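Local coordinates for protein 3-methyladenine DNA glycosylase (Helicobacter pylori, PDB 1PU6) that excises alkylated bases such as 3-methyladenine from DNA as a helix-hairpin-helix glycosylase of base excision repair, at residues A[38-41]-A[47-50]. Sequence-based numbering, arbitrary orientation.
Sequences VLTQ and AVLK
Thr40 and Val48 bring the two backbones closest, their CA atoms 6.0 Å apart, where the C-terminal part of helix 31-39 and the residues just beyond it pass helix 45-57. No hydrogen bond joins the two segments; the contact is carried by one valine, Val48, whose two methyls both face segment 38-41. Val48 CG2, anti to the carbonyl carbon of its own residue, presses on the backbone at Leu39 and Thr40 and lies 3.5 Å from Thr40 CA. Leu39 O is 3.6 Å from Val48 CG2. The same methyl reaches the base of the threonine side chain, with Thr40 CB 3.7 Å from Val48 CG2. CG1 of Val48 is anti to the backbone N (chi1 175°), and Leu39 CB sits against both methyls, 4.1 Å from Val48 CG1 and from Val48 CG2. The leucine branch goes on to Leu97 of helix 90-108 and to Val84 and Ser87, and Ser87 also touches Val48. Lys93 NZ of helix 90-108 hydrogen-bonds the carbonyl oxygens of both Leu39 and Gln41. Within the HhH-GPD fold the contact thus joins the consecutive helices 31-39 and 45-57, with helix 90-108 touching the side chain of Leu39.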
loop_
_atom_site.group_PDB
_atom_site.type_symbol
_atom_site.label_atom_id
_atom_site.label_comp_id
_atom_site.label_asym_id
_atom_site.label_seq_id
_atom_site.Cartn_x
_atom_site.Cartn_y
_atom_site.Cartn_z
ATOM N N VAL A 38 -4.188 -0.333 5.585
ATOM C CA VAL A 38 -4.477 0.287 6.863
ATOM C C VAL A 38 -3.845 -0.511 8.003
ATOM O O VAL A 38 -3.215 0.087 8.903
ATOM C CB VAL A 38 -6.015 0.405 7.056
ATOM C CG1 VAL A 38 -6.343 0.887 8.475
ATOM C CG2 VAL A 38 -6.580 1.383 5.966
ATOM N N LEU A 39 -4.044 -1.845 8.012
ATOM C CA LEU A 39 -3.569 -2.696 9.114
ATOM C C LEU A 39 -2.083 -2.813 9.235
ATOM O O LEU A 39 -1.585 -3.135 10.346
ATOM C CB LEU A 39 -4.166 -4.093 9.027
ATOM C CG LEU A 39 -5.690 -4.197 9.184
ATOM C CD1 LEU A 39 -6.102 -5.674 8.912
ATOM C CD2 LEU A 39 -6.016 -3.803 10.611
ATOM N N THR A 40 -1.350 -2.531 8.135
ATOM C CA THR A 40 0.086 -2.640 8.238
ATOM C C THR A 40 0.797 -1.467 8.946
ATOM O O THR A 40 1.998 -1.528 9.224
ATOM C CB THR A 40 0.675 -2.952 6.823
ATOM O OG1 THR A 40 2.011 -3.476 6.972
ATOM C CG2 THR A 40 0.785 -1.704 5.993
ATOM N N GLN A 41 0.079 -0.386 9.216
ATOM C CA GLN A 41 0.685 0.775 9.865
ATOM C C GLN A 41 1.316 0.417 11.216
ATOM O O GLN A 41 0.681 -0.237 12.046
ATOM C CB GLN A 41 -0.360 1.909 9.969
ATOM C CG GLN A 41 0.168 3.266 10.523
ATOM C CD GLN A 41 -0.894 4.373 10.397
ATOM O OE1 GLN A 41 -1.254 4.812 9.279
ATOM N NE2 GLN A 41 -1.408 4.816 11.533
ATOM N N ALA A 47 2.188 -10.036 10.049
ATOM C CA ALA A 47 1.131 -10.024 11.065
ATOM C C ALA A 47 -0.197 -9.694 10.416
ATOM O O ALA A 47 -1.265 -10.184 10.839
ATOM C CB ALA A 47 1.449 -9.028 12.160
ATOM N N VAL A 48 -0.145 -8.804 9.417
ATOM C CA VAL A 48 -1.374 -8.424 8.700
ATOM C C VAL A 48 -2.001 -9.667 8.050
ATOM O O VAL A 48 -3.249 -9.823 8.049
ATOM C CB VAL A 48 -1.077 -7.324 7.665
ATOM C CG1 VAL A 48 -2.315 -6.988 6.807
ATOM C CG2 VAL A 48 -0.630 -6.059 8.403
ATOM N N LEU A 49 -1.163 -10.532 7.445
ATOM C CA LEU A 49 -1.725 -11.718 6.813
ATOM C C LEU A 49 -2.526 -12.585 7.780
ATOM O O LEU A 49 -3.564 -13.150 7.383
ATOM C CB LEU A 49 -0.672 -12.563 6.066
ATOM C CG LEU A 49 0.043 -11.853 4.917
ATOM C CD1 LEU A 49 1.260 -12.676 4.543
ATOM C CD2 LEU A 49 -0.881 -11.682 3.692
ATOM N N LYS A 50 -2.091 -12.630 9.057
ATOM C CA LYS A 50 -2.841 -13.365 10.099
ATOM C C LYS A 50 -4.209 -12.734 10.421
ATOM O O LYS A 50 -5.202 -13.448 10.602
ATOM C CB LYS A 50 -1.998 -13.539 11.394
ATOM C CG LYS A 50 -0.743 -14.349 11.270
#